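Local coordinates for protein hypoxanthine-guanine phosphoribosyltransferase (Thermus thermophilus, PDB 3ACD) that binds IMP and probably catalyses magnesium-dependent transfer of a phosphoribosyl group from 5-phospho-alpha-D-ribose 1-diphosphate to hypoxanthine or guanine in purine salvage, at residues M4-G8 / N169-T174; P39-C43 / L89-I93; S133-R137 / E150-A154. All blocks are in the same frame, centred on the assembly; numbering follows the deposited sequence.

Contact 1. Residues M4-G8 / N169-T174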
loop_
_atom_site.group_PDB
_atom_site.type_symbol
_atom_site.label_atom_id
_atom_site.label_comp_id
_atom_site.label_asym_id
_atom_site.label_seq_id
_atom_site.Cartn_x
_atom_site.Cartn_y
_atom_site.Cartn_z
ATOM N N MET A 4 -1.525 -5.664 20.543
ATOM C CA MET A 4 -0.509 -6.630 21.048
ATOM C C MET A 4 0.778 -6.575 20.235
ATOM O O MET A 4 1.547 -7.535 20.222
ATOM C CB MET A 4 -1.066 -8.057 21.011
ATOM C CG MET A 4 -2.278 -8.294 21.896
ATOM S SD MET A 4 -3.726 -7.350 21.388
ATOM C CE MET A 4 -3.686 -5.998 22.566
ATOM N N PHE A 5 1.013 -5.457 19.552
ATOM C CA PHE A 5 2.227 -5.314 18.752
ATOM C C PHE A 5 3.434 -5.331 19.683
ATOM O O PHE A 5 3.601 -4.438 20.508
ATOM C CB PHE A 5 2.200 -4.003 17.956
ATOM C CG PHE A 5 1.093 -3.930 16.935
ATOM C CD1 PHE A 5 0.974 -4.904 15.949
ATOM C CD2 PHE A 5 0.175 -2.886 16.958
ATOM C CE1 PHE A 5 -0.046 -4.843 14.997
ATOM C CE2 PHE A 5 -0.849 -2.812 16.013
ATOM C CZ PHE A 5 -0.960 -3.796 15.030
ATOM N N THR A 6 4.270 -6.356 19.551
ATOM C CA THR A 6 5.452 -6.488 20.397
ATOM C C THR A 6 6.750 -6.517 19.594
ATOM O O THR A 6 6.863 -7.232 18.600
ATOM C CB THR A 6 5.379 -7.770 21.257
ATOM O OG1 THR A 6 6.580 -7.899 22.028
ATOM C CG2 THR A 6 5.221 -8.997 20.376
ATOM N N PRO A 7 7.747 -5.730 20.022
ATOM C CA PRO A 7 9.050 -5.657 19.351
ATOM C C PRO A 7 9.864 -6.936 19.522
ATOM O O PRO A 7 9.717 -7.649 20.519
ATOM C CB PRO A 7 9.729 -4.469 20.035
ATOM C CG PRO A 7 8.578 -3.642 20.531
ATOM C CD PRO A 7 7.641 -4.688 21.055
ATOM N N GLY A 8 10.713 -7.226 18.542
ATOM C CA GLY A 8 11.566 -8.395 18.630
ATOM C C GLY A 8 12.742 -7.986 19.495
ATOM O O GLY A 8 12.796 -6.838 19.939
ATOM N N ASN A 169 2.212 -6.054 9.441
ATOM C CA ASN A 169 1.278 -5.126 10.072
ATOM C C ASN A 169 1.764 -4.360 11.304
ATOM O O ASN A 169 1.044 -3.509 11.820
ATOM C CB ASN A 169 -0.042 -5.852 10.384
ATOM C CG ASN A 169 0.143 -7.059 11.294
ATOM O OD1 ASN A 169 1.090 -7.831 11.142
ATOM N ND2 ASN A 169 -0.783 -7.238 12.226
ATOM N N LEU A 170 2.972 -4.647 11.776
ATOM C CA LEU A 170 3.507 -3.916 12.925
ATOM C C LEU A 170 3.686 -2.462 12.484
ATOM O O LEU A 170 4.236 -2.193 11.415
ATOM C CB LEU A 170 4.856 -4.508 13.365
ATOM C CG LEU A 170 4.847 -5.640 14.401
ATOM C CD1 LEU A 170 3.831 -6.705 14.037
ATOM C CD2 LEU A 170 6.250 -6.235 14.501
ATOM N N PRO A 171 3.212 -1.504 13.295
ATOM C CA PRO A 171 3.344 -0.088 12.933
ATOM C C PRO A 171 4.759 0.472 13.071
ATOM O O PRO A 171 5.027 1.614 12.689
ATOM C CB PRO A 171 2.345 0.596 13.863
ATOM C CG PRO A 171 2.395 -0.261 15.088
ATOM C CD PRO A 171 2.408 -1.664 14.521
ATOM N N PHE A 172 5.662 -0.342 13.603
ATOM C CA PHE A 172 7.044 0.075 13.798
ATOM C C PHE A 172 8.017 -0.907 13.158
ATOM O O PHE A 172 7.627 -1.985 12.705
ATOM C CB PHE A 172 7.337 0.191 15.299
ATOM C CG PHE A 172 6.937 -1.029 16.087
ATOM C CD1 PHE A 172 7.682 -2.205 16.010
ATOM C CD2 PHE A 172 5.790 -1.015 16.875
ATOM C CE1 PHE A 172 7.286 -3.350 16.703
ATOM C CE2 PHE A 172 5.384 -2.155 17.572
ATOM C CZ PHE A 172 6.133 -3.325 17.485
ATOM N N ILE A 173 9.285 -0.517 13.110
ATOM C CA ILE A 173 10.321 -1.374 12.558
ATOM C C ILE A 173 11.035 -2.021 13.737
ATOM O O ILE A 173 11.421 -1.338 14.688
ATOM C CB ILE A 173 11.357 -0.564 11.724
ATOM C CG1 ILE A 173 10.799 -0.276 10.327
ATOM C CG2 ILE A 173 12.674 -1.332 11.623
ATOM C CD1 ILE A 173 10.611 -1.516 9.468
ATOM N N THR A 174 11.189 -3.339 13.683
ATOM C CA THR A 174 11.880 -4.064 14.740
ATOM C C THR A 174 12.790 -5.106 14.094
ATOM O O THR A 174 12.933 -5.133 12.871
ATOM C CB THR A 174 10.879 -4.727 15.721
ATOM O OG1 THR A 174 11.598 -5.360 16.789
ATOM C CG2 THR A 174 10.024 -5.750 15.014
#
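The ring of Phe5 lies against Pro171 in a CH-pi contact: Pro171 CD sits over the centre of one ring face, 3.5 Å from the centroid and 13° off the ring normal. Phe5 CG stands anti to its own carbonyl carbon (chi1 -64°), which brings the ring under Pro171 CD, while Leu170 CD1, approaching obliquely from the same side, comes within 3.9 Å of Phe5 CD1. At the root of the same side chain, Phe5 CB meets Phe172 CE2 at 3.7 Å. Phe172 CG lies between its backbone N and carbonyl carbon, which turns the ring toward the Thr6-Pro7 backbone, with Thr6 C at the ring edge; Pro7 CG packs on Phe172 CZ at 3.9 Å, the two side chains meeting nearly at right angles. Further out, Asn169 brings its amide to the rim of the Phe5 ring, with ND2 in the ring plane 3.7 Å from Phe5 CE1. That amide nitrogen is hydrogen-bonded to the carbonyls of Ile59 and Leu61 of the second subunit, so the edge of the cluster is also a dimer contact. At the other end, the Gly8 N-H is received by Thr174 OG1 (2.7 Å, N-H...O angle 150°), an oxygen that is also hydrogen-bonded to Gln13 OE1. Thr174 begins a short strand antiparallel to 156-157. Loops from near both chain ends are thus brought together, consistent with the hood of type I phosphoribosyltransferases, the smaller lobe that closes over the base-binding side of the core.

Contact 2. Residues P39-C43 / L89-I93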
loop_
_atom_site.group_PDB
_atom_site.type_symbol
_atom_site.label_atom_id
_atom_site.label_comp_id
_atom_site.label_asym_id
_atom_site.label_seq_id
_atom_site.Cartn_x
_atom_site.Cartn_y
_atom_site.Cartn_z
ATOM N N PRO A 39 5.943 13.663 -10.887
ATOM C CA PRO A 39 6.621 12.376 -10.762
ATOM C C PRO A 39 5.711 11.164 -10.858
ATOM O O PRO A 39 4.493 11.254 -10.685
ATOM C CB PRO A 39 7.307 12.485 -9.405
ATOM C CG PRO A 39 6.341 13.297 -8.624
ATOM C CD PRO A 39 5.937 14.381 -9.599
ATOM N N HIS A 40 6.332 10.034 -11.158
ATOM C CA HIS A 40 5.650 8.759 -11.265
ATOM C C HIS A 40 6.344 7.860 -10.253
ATOM O O HIS A 40 7.500 7.484 -10.444
ATOM C CB HIS A 40 5.817 8.192 -12.675
ATOM C CG HIS A 40 5.155 6.865 -12.874
ATOM N ND1 HIS A 40 3.804 6.671 -12.682
ATOM C CD2 HIS A 40 5.657 5.668 -13.258
ATOM C CE1 HIS A 40 3.502 5.412 -12.938
ATOM N NE2 HIS A 40 4.609 4.781 -13.289
ATOM N N LEU A 41 5.648 7.532 -9.171
ATOM C CA LEU A 41 6.228 6.688 -8.133
ATOM C C LEU A 41 5.896 5.215 -8.332
ATOM O O LEU A 41 4.733 4.837 -8.460
ATOM C CB LEU A 41 5.754 7.140 -6.747
ATOM C CG LEU A 41 6.315 8.460 -6.208
ATOM C CD1 LEU A 41 5.877 9.614 -7.095
ATOM C CD2 LEU A 41 5.825 8.677 -4.786
ATOM N N ILE A 42 6.933 4.385 -8.361
ATOM C CA ILE A 42 6.748 2.952 -8.541
ATOM C C ILE A 42 7.053 2.215 -7.244
ATOM O O ILE A 42 8.199 2.173 -6.793
ATOM C CB ILE A 42 7.668 2.416 -9.649
ATOM C CG1 ILE A 42 7.366 3.147 -10.962
ATOM C CG2 ILE A 42 7.488 0.904 -9.792
ATOM C CD1 ILE A 42 8.233 2.708 -12.125
ATOM N N CYS A 43 6.013 1.643 -6.650
ATOM C CA CYS A 43 6.140 0.903 -5.406
ATOM C C CYS A 43 6.569 -0.539 -5.656
ATOM O O CYS A 43 5.922 -1.268 -6.409
ATOM C CB CYS A 43 4.807 0.911 -4.657
ATOM S SG CYS A 43 4.782 -0.143 -3.182
ATOM N N LEU A 89 4.844 -3.462 -15.131
ATOM C CA LEU A 89 4.358 -2.088 -15.074
ATOM C C LEU A 89 3.133 -1.947 -15.972
ATOM O O LEU A 89 3.030 -2.620 -16.997
ATOM C CB LEU A 89 5.450 -1.122 -15.553
ATOM C CG LEU A 89 6.750 -0.980 -14.749
ATOM C CD1 LEU A 89 7.448 -2.323 -14.609
ATOM C CD2 LEU A 89 7.661 0.011 -15.452
ATOM N N ARG A 90 2.212 -1.069 -15.586
ATOM C CA ARG A 90 0.996 -0.841 -16.360
ATOM C C ARG A 90 0.986 0.529 -17.030
ATOM O O ARG A 90 0.406 0.696 -18.104
ATOM C CB ARG A 90 -0.236 -0.982 -15.462
ATOM C CG ARG A 90 -0.502 -2.400 -14.991
ATOM C CD ARG A 90 -1.655 -2.446 -14.001
ATOM N NE ARG A 90 -2.879 -1.870 -14.553
ATOM C CZ ARG A 90 -4.029 -1.785 -13.892
ATOM N NH1 ARG A 90 -4.123 -2.239 -12.649
ATOM N NH2 ARG A 90 -5.091 -1.243 -14.475
ATOM N N LEU A 91 1.622 1.506 -16.394
ATOM C CA LEU A 91 1.684 2.861 -16.931
ATOM C C LEU A 91 3.029 3.111 -17.602
ATOM O O LEU A 91 4.045 2.545 -17.208
ATOM C CB LEU A 91 1.460 3.890 -15.818
ATOM C CG LEU A 91 0.026 4.063 -15.299
ATOM C CD1 LEU A 91 -0.498 2.756 -14.727
ATOM C CD2 LEU A 91 0.005 5.149 -14.240
ATOM N N PRO A 92 3.049 3.959 -18.640
ATOM C CA PRO A 92 4.291 4.267 -19.357
ATOM C C PRO A 92 5.287 5.011 -18.477
ATOM O O PRO A 92 4.894 5.827 -17.644
ATOM C CB PRO A 92 3.815 5.137 -20.522
ATOM C CG PRO A 92 2.388 4.707 -20.727
ATOM C CD PRO A 92 1.891 4.577 -19.309
ATOM N N ILE A 93 6.574 4.724 -18.647
ATOM C CA ILE A 93 7.578 5.439 -17.871
ATOM C C ILE A 93 8.505 6.220 -18.792
ATOM O O ILE A 93 9.321 7.015 -18.332
ATOM C CB ILE A 93 8.421 4.502 -16.982
ATOM C CG1 ILE A 93 9.278 3.580 -17.844
ATOM C CG2 ILE A 93 7.506 3.705 -16.055
ATOM C CD1 ILE A 93 10.307 2.811 -17.036
HETATM O O HOH W 1 4.772 2.335 -14.583
#
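His40 and Ile93 bring the two backbones to 7.6 Å between CA atoms, and Ile42 and Leu89 to 8.6 Å, so strand and loop meet through side chains and one water without a direct hydrogen bond. The strand belongs to the parallel sheet of the Rossmann-like phosphoribosyltransferase core, where 40-45 runs between 64-70 and 97-102; the loop 89-93 lies against the side of that sheet bearing His40 and Ile42. The His40 ring swings out toward the loop because its CG lies anti to the backbone N (chi1 179°). Two aliphatic groups approach it obliquely from the same side of its plane, Leu91 CD2 at His40 CE1 (3.7 Å) and Ile93 CG2 at His40 CD2 (3.9 Å); the imidazole and the Ile93 side chain cross at about a right angle. Two residues along the strand, on the same face as His40, Ile42 CD1 touches the same methyl, Ile93 CG2, at 4.1 Å and approaches Leu89 CD2 more loosely at 4.3 Å. Leu118 of helix 109-119 packs on Ile42, Leu89 and Ile93 alike, joining this apolar patch to the helix. Both imidazole nitrogens are engaged: ND1 is hydrogen-bonded to Thr64 OG1 on the neighbouring strand, which fixes the rotation of the ring, while NE2 meets a water. With an alanine in place of His40, Thr64 OG1 and the water would probably lose their imidazole partner and a gap would open beside Leu91 and Ile93. The loop is tied to the sheet independently, since Asp66 OD2 accepts the N-H groups of both Arg90 and Leu91. The bridging water lies in the plane of the imidazole, 2.8 Å from His40 NE2, and donates a hydrogen bond to Leu91 O at 2.7 Å.

Contact 3. Residues S133-R137 / E150-A154. With IMP (inosinic acid), chain B.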
loop_
_atom_site.group_PDB
_atom_site.type_symbol
_atom_site.label_atom_id
_atom_site.label_comp_id
_atom_site.label_asym_id
_atom_site.label_seq_id
_atom_site.Cartn_x
_atom_site.Cartn_y
_atom_site.Cartn_z
ATOM N N SER A 133 18.380 0.992 4.691
ATOM C CA SER A 133 19.539 0.546 3.933
ATOM C C SER A 133 20.576 -0.038 4.886
ATOM O O SER A 133 20.861 0.547 5.935
ATOM C CB SER A 133 20.165 1.701 3.150
ATOM O OG SER A 133 21.304 1.249 2.428
ATOM N N LYS A 134 21.116 -1.197 4.516
ATOM C CA LYS A 134 22.141 -1.894 5.298
ATOM C C LYS A 134 23.399 -1.913 4.428
ATOM O O LYS A 134 23.752 -2.940 3.843
ATOM C CB LYS A 134 21.684 -3.327 5.603
ATOM C CG LYS A 134 20.425 -3.399 6.465
ATOM C CD LYS A 134 20.029 -4.830 6.819
ATOM C CE LYS A 134 19.572 -5.615 5.597
ATOM N NZ LYS A 134 19.048 -6.961 5.967
ATOM N N PRO A 135 24.094 -0.770 4.339
ATOM C CA PRO A 135 25.310 -0.620 3.537
ATOM C C PRO A 135 26.448 -1.612 3.766
ATOM O O PRO A 135 27.227 -1.869 2.849
ATOM C CB PRO A 135 25.720 0.832 3.799
ATOM C CG PRO A 135 25.206 1.084 5.179
ATOM C CD PRO A 135 23.839 0.451 5.128
ATOM N N SER A 136 26.553 -2.176 4.965
ATOM C CA SER A 136 27.626 -3.131 5.225
ATOM C C SER A 136 27.403 -4.412 4.429
ATOM O O SER A 136 28.301 -5.243 4.311
ATOM C CB SER A 136 27.728 -3.447 6.725
ATOM O OG SER A 136 26.579 -4.112 7.217
ATOM N N ARG A 137 26.203 -4.555 3.868
ATOM C CA ARG A 137 25.841 -5.733 3.082
ATOM C C ARG A 137 25.887 -5.476 1.573
ATOM O O ARG A 137 25.735 -6.402 0.776
ATOM C CB ARG A 137 24.429 -6.189 3.466
ATOM C CG ARG A 137 24.316 -6.810 4.847
ATOM C CD ARG A 137 24.425 -8.323 4.761
ATOM N NE ARG A 137 23.317 -8.880 3.989
ATOM C CZ ARG A 137 23.218 -10.155 3.626
ATOM N NH1 ARG A 137 24.165 -11.018 3.966
ATOM N NH2 ARG A 137 22.173 -10.564 2.917
ATOM N N GLU A 150 19.685 4.649 7.837
ATOM C CA GLU A 150 20.779 3.745 7.517
ATOM C C GLU A 150 20.924 2.900 8.779
ATOM O O GLU A 150 21.004 3.442 9.882
ATOM C CB GLU A 150 22.074 4.507 7.246
ATOM C CG GLU A 150 23.261 3.589 7.018
ATOM C CD GLU A 150 24.530 4.349 6.719
ATOM O OE1 GLU A 150 24.697 4.805 5.568
ATOM O OE2 GLU A 150 25.352 4.503 7.646
ATOM N N ILE A 151 20.948 1.582 8.626
ATOM C CA ILE A 151 21.049 0.706 9.789
ATOM C C ILE A 151 22.155 -0.333 9.702
ATOM O O ILE A 151 22.717 -0.583 8.634
ATOM C CB ILE A 151 19.718 -0.048 10.033
ATOM C CG1 ILE A 151 19.416 -0.966 8.843
ATOM C CG2 ILE A 151 18.582 0.948 10.227
ATOM C CD1 ILE A 151 18.232 -1.902 9.053
ATOM N N GLU A 152 22.463 -0.934 10.849
ATOM C CA GLU A 152 23.478 -1.970 10.924
ATOM C C GLU A 152 22.895 -3.239 10.309
ATOM O O GLU A 152 21.690 -3.321 10.052
ATOM C CB GLU A 152 23.864 -2.240 12.380
ATOM C CG GLU A 152 22.715 -2.738 13.243
ATOM C CD GLU A 152 23.151 -3.101 14.653
ATOM O OE1 GLU A 152 23.954 -4.047 14.805
ATOM O OE2 GLU A 152 22.692 -2.439 15.608
ATOM N N ASP A 153 23.754 -4.224 10.085
ATOM C CA ASP A 153 23.340 -5.492 9.502
ATOM C C ASP A 153 22.472 -6.295 10.469
ATOM O O ASP A 153 22.951 -6.784 11.492
ATOM C CB ASP A 153 24.581 -6.294 9.102
ATOM C CG ASP A 153 24.244 -7.647 8.511
ATOM O OD1 ASP A 153 23.101 -7.839 8.049
ATOM O OD2 ASP A 153 25.138 -8.518 8.492
ATOM N N ALA A 154 21.190 -6.418 10.138
ATOM C CA ALA A 154 20.241 -7.166 10.954
ATOM C C ALA A 154 18.984 -7.440 10.135
ATOM O O ALA A 154 18.677 -6.694 9.204
ATOM C CB ALA A 154 19.881 -6.366 12.205
HETATM P P IMP B . 18.630 -6.892 -1.929
HETATM O O1P IMP B . 19.660 -7.749 -1.304
HETATM O O2P IMP B . 18.491 -7.275 -3.479
HETATM O O3P IMP B . 19.059 -5.345 -1.780
HETATM O "O5'" IMP B . 17.229 -7.141 -1.155
HETATM C "C5'" IMP B . 16.009 -7.045 -1.887
HETATM C "C4'" IMP B . 14.804 -7.374 -1.003
HETATM O "O4'" IMP B . 15.188 -8.252 0.098
HETATM C "C3'" IMP B . 14.294 -6.104 -0.284
HETATM O "O3'" IMP B . 13.463 -5.311 -1.134
HETATM C "C2'" IMP B . 13.494 -6.733 0.870
HETATM O "O2'" IMP B . 12.170 -7.083 0.455
HETATM C "C1'" IMP B . 14.309 -7.991 1.213
HETATM N N9 IMP B . 15.077 -7.751 2.458
HETATM C C8 IMP B . 16.425 -7.496 2.575
HETATM N N7 IMP B . 16.743 -7.330 3.832
HETATM C C5 IMP B . 15.633 -7.460 4.588
HETATM C C6 IMP B . 15.350 -7.390 5.991
HETATM O O6 IMP B . 16.235 -7.153 6.797
HETATM N N1 IMP B . 14.055 -7.583 6.406
HETATM C C2 IMP B . 13.049 -7.847 5.503
HETATM N N3 IMP B . 13.295 -7.918 4.212
HETATM C C4 IMP B . 14.550 -7.733 3.715
HETATM O O HOH W 2 21.025 -8.736 6.685
HETATM O O HOH W 3 24.929 -1.771 7.495
HETATM O O HOH W 4 26.524 -3.839 10.462
HETATM O O HOH W 5 27.394 -6.735 7.198
#
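Lys134 NZ reaches the purine of IMP, 2.9 Å from its O6 and 3.2 Å from its N7, and the same ammonium group donates to Ala154 O at 3.3 Å, standing above the plane of that carbonyl. A water 2.8 Å from Lys134 NZ carries the grip on to Asp153 OD1. The lysine chain is extended except for a bend at chi3 (-67°), which turns the amine toward the base; its CG rests on Ile151 CG1 at 3.5 Å. Behind it the backbones are held by a parallel bridge between Ser133 and Glu150, in which Ile151 N donates to Ser133 O almost in line (2.9 Å, 176°). On the solvent side Pro135 CG packs against Glu150 CG at 3.7 Å. Waters join Ser136 N to Ile151 O and the Ser136 hydroxyl to the Asp153 backbone N. The Asp153 carboxylate crosses the aliphatic part of Arg137 obliquely, OD1 3.6 Å from Arg137 CG; the two planes lie 13° apart, but no N-H points at OD1, and Arg137 NE is instead salt-bridged to Asp106. Such a lysine, reading the exocyclic oxygen and N7 of the base, is characteristic of the purine-recognition site of 6-oxopurine phosphoribosyltransferases.

Contact 1 joins residues near the two ends of the modelled chain, and both other contacts are nested within the loop it closes. Contact 3 holds part of the nucleotide pocket, with Lys134 and Ala154 beside the base; contact 1 lies 19 Å from it between centres and about 6 Å between nearest atoms, with the Thr174 side chain about 10 Å from IMP. Contact 2 is on the far side of the chain's centre from both, 28 Å from contact 3 and 30 Å from contact 1 between centres, and its Ile42 side chain is about 12 Å from IMP. Contacts 1 and 2 both touch the second subunit, whereas contact 3 does not.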